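Local atomic coordinates of CCN family member 3 (Rattus norvegicus, PDB entry 5NB8), a protein that acts as a secreted matricellular signalling protein of the CCN family, binding integrins and NOTCH1 to regulate adhesion, migration, proliferation and differentiation. Residues M1-C6 and C29-I34; P21-Y25 and E62-K66; D50-K55 and K66-G70. All coordinates share one frame; numbering follows the deposited sequence.

The three disulfide-closed contacts lie along the elongated, helix-free von Willebrand factor type C domain of CCN3. Contact 1 ties the N-terminal segment to the hairpin of strands 25-30 and 33-38, and contact 3 joins strands 54-57 and 66-69 some 41 Å away, centre to centre. Contact 2 lies near the chain's centre, about 25 Å from contact 1 and 19 Å from contact 3, and links the loop before strand 25-30 to the loop before strand 66-69. Along the chain contact 1 closes before contact 3 opens, whereas contact 2 bridges the two halves, crossing contact 1 and sharing Lys-66 with contact 3; disulfides, rather than a large core, probably hold this long domain together.

Contact 1 of 3, residues M1-C6 and C29-I34; sequences MEGDNC and CRDGQI
The carboxylate of Asp-31 meets the 1-6 segment through OD1, which takes the backbone N-H of Gly-3 on its anti side, near the carboxylate plane. The bond is short and nearly straight, 2.6 Å from Gly-3 N to Asp-31 OD1 and 172° at the hydrogen. With chi1 at -55°, CG of Asp-31 lies beside its own backbone N and the carboxylate reaches the type II turn of Met-1 to Asp-4. The side-chain OD1 of Asn-15 accepts a hydrogen bond from the backbone N of Asp-31, probably helping to fix the base of this side chain.

Further along, the two backbones run close together, Gly-32 CA sending a C-H toward Asn-5 O at 3.2 Å. Cys-6 SG then joins Cys-29 SG at 2.0 Å, with a torsion of 87° about the S-S bond. Both cysteines are buried, and the tip of Ile-34 packs beside the link, CD1 lying 3.6 Å from Cys-6 CB. Gly-32 sits in the type I' turn of Arg-30 to Gln-33, which connects strands 25-30 and 33-38. A disulfide pinning the N-terminal segment to this beta hairpin belongs to the cysteine framework of the von Willebrand factor type C domain.

Contact 2 of 3, residues P21-Y25 and E62-K66; sequences PNCQY and ECCEK
Gln-24 and Glu-65 meet with their side chains crossing at about a right angle, the amide and carboxylate planes turned 52° from each other. Gln-24 NE2 comes from above the carboxylate plane to Glu-65 OE2, 3.0 Å away, and the N-H...O angle of 134° shows a bent bond. The same NE2 also binds Cys-63 O at 3.2 Å in a longer but straighter bond, 159° at the hydrogen, with the carbonyl oxygen close to the amide plane. Beyond CG the glutamine chain is extended, which carries its amide across to the 62-66 loop, while Glu-65 bends at chi2 and turns its carboxylate back to meet it.

Alongside this polar link runs the disulfide of Cys-23 and Cys-63, their SG atoms 2.1 Å apart and the torsion about the S-S bond close to a right angle. Gln-24 CG rests 3.6 Å from Cys-63 SG, joining the apolar part of the glutamine to the sulfur bridge. At the base of the glutamine, Asn-22 OD1 accepts from Gln-24 N at 2.9 Å in an Asx turn, and next door Cys-64 is bonded to Cys-40.

Chemically, a disulfide and two hydrogen bonds from the Gln-24 side-chain amide hold the same pair of loops. Both hydrogen bonds start from NE2, one going to a carboxylate and one to a backbone carbonyl, which probably limits rotation of the Gln-24 amide.

Contact 3 of 3, residues D50-K55 and K66-G70; sequences DCPAPK and KWTCG. With IMD (imidazole), chain E.
Lys-55 and Thr-68 carry most of the hydrogen bonding. Lys-55 N gives its hydrogen to Thr-68 O at 3.0 Å, and Lys-55 O accepts in return from Thr-68 N at 2.9 Å. The threonine hydroxyl adds a further bond to the same carbonyl, Thr-68 OG1 lying 3.0 Å from Lys-55 O. Backbone and side chain of one residue thus grip this oxygen together, from opposite faces of its plane. A chi1 of 76° sets OG1 between the Thr-68 backbone N and carbonyl carbon, within reach of that oxygen. Gly-70 N makes a further hydrogen bond to Ala-53 O, from above the carbonyl plane.

These bonds make the antiparallel hairpin of strands 54-57 and 66-69 in the C-terminal half of the von Willebrand factor type C domain, Lys-55 and Thr-68 being a hydrogen-bonded pair and Pro-54 and Cys-69 a non-hydrogen-bonded one.

The covalent link is Cys-51 to Cys-69, SG to SG 2.1 Å, with a torsion of -99° about the S-S bond; it ties the loop leading into strand 54-57 to Cys-69 on the partner strand.

Van der Waals contacts centre on Trp-67, whose indole presents its edge to the first strand. Lys-55 N lies at that edge in the ring plane, 3.7 Å from Trp-67 CE3, and Pro-54 CB makes an apolar contact 4.0 Å from Trp-67 CZ3. Leu-45 touches both Pro-54 and Trp-67, while Asp-43 binds the indole NE1.

An imidazole, probably from the crystallisation liquor, sits beside Lys-66 CB and makes a weak hydrogen bond from N1 to Trp-67 O.

Contact 1 of 3, residues M1-C6 and C29-I34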
loop_
_atom_site.group_PDB
_atom_site.type_symbol
_atom_site.label_atom_id
_atom_site.label_comp_id
_atom_site.label_asym_id
_atom_site.label_seq_id
_atom_site.Cartn_x
_atom_site.Cartn_y
_atom_site.Cartn_z
ATOM N N MET A 1 16.877 19.144 0.090
ATOM C CA MET A 1 17.830 19.482 1.143
ATOM C C MET A 1 17.603 18.612 2.382
ATOM O O MET A 1 16.525 18.039 2.572
ATOM C CB MET A 1 17.724 20.968 1.511
ATOM C CG MET A 1 18.980 21.557 2.145
ATOM S SD MET A 1 18.784 23.290 2.612
ATOM C CE MET A 1 18.270 24.016 1.056
ATOM N N GLU A 2 18.626 18.528 3.228
ATOM C CA GLU A 2 18.564 17.701 4.424
ATOM C C GLU A 2 17.686 18.355 5.484
ATOM O O GLU A 2 17.824 19.548 5.771
ATOM C CB GLU A 2 19.967 17.465 4.974
ATOM C CG GLU A 2 20.883 16.767 3.991
ATOM C CD GLU A 2 22.322 16.768 4.442
ATOM O OE1 GLU A 2 22.883 17.870 4.640
ATOM O OE2 GLU A 2 22.885 15.664 4.612
ATOM N N GLY A 3 16.784 17.564 6.067
ATOM C CA GLY A 3 15.887 18.039 7.099
ATOM C C GLY A 3 14.597 18.659 6.604
ATOM O O GLY A 3 13.782 19.090 7.429
ATOM N N ASP A 4 14.393 18.727 5.293
ATOM C CA ASP A 4 13.171 19.288 4.736
ATOM C C ASP A 4 11.952 18.452 5.114
ATOM O O ASP A 4 12.034 17.234 5.271
ATOM C CB ASP A 4 13.270 19.360 3.215
ATOM C CG ASP A 4 14.050 20.564 2.743
ATOM O OD1 ASP A 4 14.325 21.442 3.579
ATOM O OD2 ASP A 4 14.375 20.631 1.547
ATOM N N ASN A 5 10.815 19.131 5.257
ATOM C CA ASN A 5 9.508 18.495 5.372
ATOM C C ASN A 5 9.005 18.090 3.985
ATOM O O ASN A 5 9.599 18.427 2.959
ATOM C CB ASN A 5 8.521 19.442 6.049
ATOM C CG ASN A 5 9.006 19.917 7.419
ATOM O OD1 ASN A 5 9.670 19.188 8.151
ATOM N ND2 ASN A 5 8.676 21.150 7.758
ATOM N N CYS A 6 7.893 17.354 3.959
ATOM C CA CYS A 6 7.270 16.861 2.739
ATOM C C CYS A 6 5.806 17.270 2.698
ATOM O O CYS A 6 5.164 17.444 3.731
ATOM C CB CYS A 6 7.324 15.332 2.632
ATOM S SG CYS A 6 8.888 14.509 2.950
ATOM N N CYS A 29 8.323 10.385 5.443
ATOM C CA CYS A 29 8.920 11.570 4.853
ATOM C C CYS A 29 10.401 11.599 5.218
ATOM O O CYS A 29 10.748 11.518 6.401
ATOM C CB CYS A 29 8.210 12.817 5.364
ATOM S SG CYS A 29 9.053 14.355 4.970
ATOM N N ARG A 30 11.271 11.701 4.213
ATOM C CA ARG A 30 12.722 11.720 4.425
ATOM C C ARG A 30 13.304 12.866 3.607
ATOM O O ARG A 30 13.447 12.742 2.388
ATOM C CB ARG A 30 13.389 10.401 4.018
ATOM C CG ARG A 30 12.823 9.119 4.629
ATOM C CD ARG A 30 13.668 7.899 4.250
ATOM N NE ARG A 30 13.038 6.655 4.690
ATOM C CZ ARG A 30 12.079 6.026 4.013
ATOM N NH1 ARG A 30 11.551 4.904 4.487
ATOM N NH2 ARG A 30 11.649 6.519 2.860
ATOM N N ASP A 31 13.641 13.970 4.279
ATOM C CA ASP A 31 14.334 15.089 3.652
ATOM C C ASP A 31 13.607 15.570 2.399
ATOM O O ASP A 31 14.209 15.759 1.340
ATOM C CB ASP A 31 15.781 14.708 3.338
ATOM C CG ASP A 31 16.525 14.210 4.566
ATOM O OD1 ASP A 31 16.658 14.985 5.537
ATOM O OD2 ASP A 31 16.941 13.035 4.584
ATOM N N GLY A 32 12.291 15.741 2.511
ATOM C CA GLY A 32 11.506 16.297 1.432
ATOM C C GLY A 32 10.934 15.286 0.461
ATOM O O GLY A 32 10.201 15.680 -0.451
ATOM N N GLN A 33 11.248 14.005 0.608
ATOM C CA GLN A 33 10.745 12.989 -0.313
ATOM C C GLN A 33 10.010 11.904 0.460
ATOM O O GLN A 33 10.519 11.409 1.469
ATOM C CB GLN A 33 11.887 12.384 -1.124
ATOM C CG GLN A 33 11.430 11.278 -2.067
ATOM C CD GLN A 33 12.539 10.903 -3.024
ATOM O OE1 GLN A 33 13.680 10.705 -2.612
ATOM N NE2 GLN A 33 12.222 10.848 -4.306
ATOM N N ILE A 34 8.812 11.536 -0.010
ATOM C CA ILE A 34 8.002 10.486 0.605
ATOM C C ILE A 34 8.339 9.145 -0.025
ATOM O O ILE A 34 8.308 9.002 -1.254
ATOM C CB ILE A 34 6.496 10.743 0.436
ATOM C CG1 ILE A 34 6.059 12.049 1.094
ATOM C CG2 ILE A 34 5.710 9.529 1.011
ATOM C CD1 ILE A 34 6.007 11.987 2.585
#

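Contact 2 of 3, residues P21-Y25 and E62-K66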
loop_
_atom_site.group_PDB
_atom_site.type_symbol
_atom_site.label_atom_id
_atom_site.label_comp_id
_atom_site.label_asym_id
_atom_site.label_seq_id
_atom_site.Cartn_x
_atom_site.Cartn_y
_atom_site.Cartn_z
ATOM N N PRO A 21 -1.646 6.804 4.262
ATOM C CA PRO A 21 -2.696 7.433 3.453
ATOM C C PRO A 21 -3.927 6.546 3.340
ATOM O O PRO A 21 -5.035 7.062 3.158
ATOM C CB PRO A 21 -2.017 7.656 2.100
ATOM C CG PRO A 21 -0.978 6.546 2.017
ATOM C CD PRO A 21 -0.529 6.292 3.448
ATOM N N ASN A 22 -3.751 5.232 3.460
ATOM C CA ASN A 22 -4.833 4.259 3.588
ATOM C C ASN A 22 -4.266 3.064 4.350
ATOM O O ASN A 22 -3.076 3.032 4.678
ATOM C CB ASN A 22 -5.400 3.866 2.213
ATOM C CG ASN A 22 -4.317 3.405 1.244
ATOM O OD1 ASN A 22 -3.530 2.503 1.554
ATOM N ND2 ASN A 22 -4.237 4.051 0.091
ATOM N N CYS A 23 -5.119 2.070 4.628
ATOM C CA CYS A 23 -4.697 0.896 5.395
ATOM C C CYS A 23 -3.678 0.035 4.658
ATOM O O CYS A 23 -3.018 -0.801 5.288
ATOM C CB CYS A 23 -5.921 0.042 5.768
ATOM S SG CYS A 23 -6.680 -0.802 4.350
ATOM N N GLN A 24 -3.516 0.226 3.354
ATOM C CA GLN A 24 -2.645 -0.624 2.558
ATOM C C GLN A 24 -1.197 -0.146 2.498
ATOM O O GLN A 24 -0.338 -0.901 2.028
ATOM C CB GLN A 24 -3.208 -0.744 1.140
ATOM C CG GLN A 24 -4.613 -1.379 1.121
ATOM C CD GLN A 24 -5.008 -1.864 -0.250
ATOM O OE1 GLN A 24 -4.315 -1.592 -1.227
ATOM N NE2 GLN A 24 -6.114 -2.601 -0.334
ATOM N N TYR A 25 -0.888 1.068 2.954
ATOM C CA TYR A 25 0.469 1.592 2.789
ATOM C C TYR A 25 0.961 2.311 4.039
ATOM O O TYR A 25 0.182 2.904 4.786
ATOM C CB TYR A 25 0.550 2.528 1.580
ATOM C CG TYR A 25 0.721 1.749 0.305
ATOM C CD1 TYR A 25 -0.378 1.299 -0.411
ATOM C CD2 TYR A 25 1.985 1.427 -0.164
ATOM C CE1 TYR A 25 -0.223 0.565 -1.578
ATOM C CE2 TYR A 25 2.149 0.686 -1.322
ATOM C CZ TYR A 25 1.034 0.256 -2.022
ATOM O OH TYR A 25 1.190 -0.473 -3.174
ATOM N N GLU A 62 -12.047 -6.341 5.524
ATOM C CA GLU A 62 -10.630 -6.647 5.401
ATOM C C GLU A 62 -9.944 -5.528 4.649
ATOM O O GLU A 62 -10.464 -5.036 3.642
ATOM C CB GLU A 62 -10.395 -7.961 4.656
ATOM C CG GLU A 62 -10.826 -9.202 5.405
ATOM C CD GLU A 62 -9.667 -9.849 6.121
ATOM O OE1 GLU A 62 -8.566 -9.252 6.129
ATOM O OE2 GLU A 62 -9.849 -10.952 6.670
ATOM N N CYS A 63 -8.756 -5.147 5.124
ATOM C CA CYS A 63 -7.991 -4.139 4.405
ATOM C C CYS A 63 -7.550 -4.660 3.042
ATOM O O CYS A 63 -7.747 -3.995 2.022
ATOM C CB CYS A 63 -6.777 -3.700 5.227
ATOM S SG CYS A 63 -5.694 -2.614 4.282
ATOM N N CYS A 64 -6.954 -5.844 3.003
ATOM C CA CYS A 64 -6.276 -6.323 1.806
ATOM C C CYS A 64 -7.192 -7.188 0.955
ATOM O O CYS A 64 -8.061 -7.893 1.468
ATOM C CB CYS A 64 -5.037 -7.125 2.194
ATOM S SG CYS A 64 -3.877 -6.168 3.184
ATOM N N GLU A 65 -6.971 -7.135 -0.355
ATOM C CA GLU A 65 -7.703 -7.974 -1.288
ATOM C C GLU A 65 -7.255 -9.419 -1.159
ATOM O O GLU A 65 -6.105 -9.708 -0.813
ATOM C CB GLU A 65 -7.503 -7.491 -2.721
ATOM C CG GLU A 65 -8.233 -6.197 -3.026
ATOM C CD GLU A 65 -7.322 -4.996 -3.007
ATOM O OE1 GLU A 65 -7.520 -4.096 -3.848
ATOM O OE2 GLU A 65 -6.400 -4.955 -2.163
ATOM N N LYS A 66 -8.182 -10.332 -1.452
ATOM C CA LYS A 66 -7.978 -11.764 -1.301
ATOM C C LYS A 66 -8.242 -12.473 -2.619
ATOM O O LYS A 66 -8.999 -11.992 -3.465
ATOM C CB LYS A 66 -8.890 -12.359 -0.220
ATOM C CG LYS A 66 -8.802 -11.677 1.143
ATOM C CD LYS A 66 -7.400 -11.748 1.711
ATOM C CE LYS A 66 -7.278 -10.928 2.987
ATOM N NZ LYS A 66 -5.937 -11.101 3.603
#

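Contact 3 of 3, residues D50-K55 and K66-G70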
loop_
_atom_site.group_PDB
_atom_site.type_symbol
_atom_site.label_atom_id
_atom_site.label_comp_id
_atom_site.label_asym_id
_atom_site.label_seq_id
_atom_site.Cartn_x
_atom_site.Cartn_y
_atom_site.Cartn_z
ATOM N N ASP A 50 -8.800 -26.030 -11.095
ATOM C CA ASP A 50 -10.153 -25.605 -10.769
ATOM C C ASP A 50 -10.263 -24.096 -10.613
ATOM O O ASP A 50 -11.289 -23.602 -10.133
ATOM C CB ASP A 50 -10.620 -26.296 -9.492
ATOM C CG ASP A 50 -10.527 -27.809 -9.584
ATOM O OD1 ASP A 50 -10.917 -28.373 -10.629
ATOM O OD2 ASP A 50 -10.057 -28.434 -8.610
ATOM N N CYS A 51 -9.235 -23.357 -11.011
ATOM C CA CYS A 51 -9.158 -21.913 -10.788
ATOM C C CYS A 51 -8.491 -21.302 -12.016
ATOM O O CYS A 51 -7.309 -20.942 -11.995
ATOM C CB CYS A 51 -8.376 -21.622 -9.502
ATOM S SG CYS A 51 -8.617 -20.023 -8.714
ATOM N N PRO A 52 -9.223 -21.209 -13.129
ATOM C CA PRO A 52 -8.572 -20.805 -14.382
ATOM C C PRO A 52 -8.265 -19.329 -14.439
ATOM O O PRO A 52 -7.366 -18.922 -15.183
ATOM C CB PRO A 52 -9.598 -21.205 -15.457
ATOM C CG PRO A 52 -10.546 -22.149 -14.772
ATOM C CD PRO A 52 -10.607 -21.645 -13.362
ATOM N N ALA A 53 -8.986 -18.517 -13.672
ATOM C CA ALA A 53 -8.895 -17.063 -13.747
ATOM C C ALA A 53 -8.789 -16.510 -12.332
ATOM O O ALA A 53 -9.732 -15.884 -11.829
ATOM C CB ALA A 53 -10.101 -16.486 -14.492
ATOM N N PRO A 54 -7.667 -16.743 -11.650
ATOM C CA PRO A 54 -7.496 -16.164 -10.313
ATOM C C PRO A 54 -7.580 -14.652 -10.388
ATOM O O PRO A 54 -7.017 -14.028 -11.288
ATOM C CB PRO A 54 -6.091 -16.626 -9.897
ATOM C CG PRO A 54 -5.795 -17.799 -10.775
ATOM C CD PRO A 54 -6.475 -17.495 -12.075
ATOM N N LYS A 55 -8.300 -14.062 -9.440
ATOM C CA LYS A 55 -8.444 -12.612 -9.397
ATOM C C LYS A 55 -8.535 -12.166 -7.943
ATOM O O LYS A 55 -9.246 -12.787 -7.146
ATOM C CB LYS A 55 -9.681 -12.182 -10.194
ATOM C CG LYS A 55 -9.946 -10.694 -10.242
ATOM C CD LYS A 55 -11.140 -10.405 -11.155
ATOM C CE LYS A 55 -11.603 -8.959 -11.037
ATOM N NZ LYS A 55 -10.491 -7.990 -11.263
ATOM N N LYS A 66 -8.182 -10.332 -1.452
ATOM C CA LYS A 66 -7.978 -11.764 -1.301
ATOM C C LYS A 66 -8.242 -12.473 -2.619
ATOM O O LYS A 66 -8.999 -11.992 -3.465
ATOM C CB LYS A 66 -8.890 -12.359 -0.220
ATOM C CG LYS A 66 -8.802 -11.677 1.143
ATOM C CD LYS A 66 -7.400 -11.748 1.711
ATOM C CE LYS A 66 -7.278 -10.928 2.987
ATOM N NZ LYS A 66 -5.937 -11.101 3.603
ATOM N N TRP A 67 -7.652 -13.655 -2.762
ATOM C CA TRP A 67 -7.743 -14.381 -4.021
ATOM C C TRP A 67 -9.088 -15.080 -4.147
ATOM O O TRP A 67 -9.606 -15.634 -3.175
ATOM C CB TRP A 67 -6.610 -15.401 -4.146
ATOM C CG TRP A 67 -5.271 -14.772 -4.479
ATOM C CD1 TRP A 67 -4.212 -14.621 -3.636
ATOM C CD2 TRP A 67 -4.872 -14.184 -5.733
ATOM N NE1 TRP A 67 -3.176 -13.977 -4.280
ATOM C CE2 TRP A 67 -3.555 -13.696 -5.567
ATOM C CE3 TRP A 67 -5.498 -14.027 -6.975
ATOM C CZ2 TRP A 67 -2.837 -13.081 -6.608
ATOM C CZ3 TRP A 67 -4.793 -13.406 -8.007
ATOM C CH2 TRP A 67 -3.478 -12.934 -7.812
ATOM N N THR A 68 -9.654 -15.028 -5.353
ATOM C CA THR A 68 -10.873 -15.742 -5.724
ATOM C C THR A 68 -10.631 -16.440 -7.049
ATOM O O THR A 68 -9.650 -16.169 -7.754
ATOM C CB THR A 68 -12.080 -14.806 -5.872
ATOM O OG1 THR A 68 -11.973 -14.101 -7.115
ATOM C CG2 THR A 68 -12.130 -13.784 -4.730
ATOM N N CYS A 69 -11.560 -17.323 -7.392
ATOM C CA CYS A 69 -11.557 -18.037 -8.663
ATOM C C CYS A 69 -12.737 -17.512 -9.470
ATOM O O CYS A 69 -13.893 -17.806 -9.147
ATOM C CB CYS A 69 -11.646 -19.547 -8.434
ATOM S SG CYS A 69 -10.267 -20.239 -7.461
ATOM N N GLY A 70 -12.448 -16.717 -10.496
ATOM C CA GLY A 70 -13.488 -16.161 -11.348
ATOM C C GLY A 70 -13.846 -17.036 -12.536
ATOM O O GLY A 70 -15.021 -17.305 -12.802
HETATM N N1 IMD E . -11.312 -14.866 -0.243
HETATM C C2 IMD E . -10.928 -15.187 1.011
HETATM N N3 IMD E . -11.848 -14.712 1.878
HETATM C C4 IMD E . -12.817 -14.091 1.174
HETATM C C5 IMD E . -12.477 -14.190 -0.166
#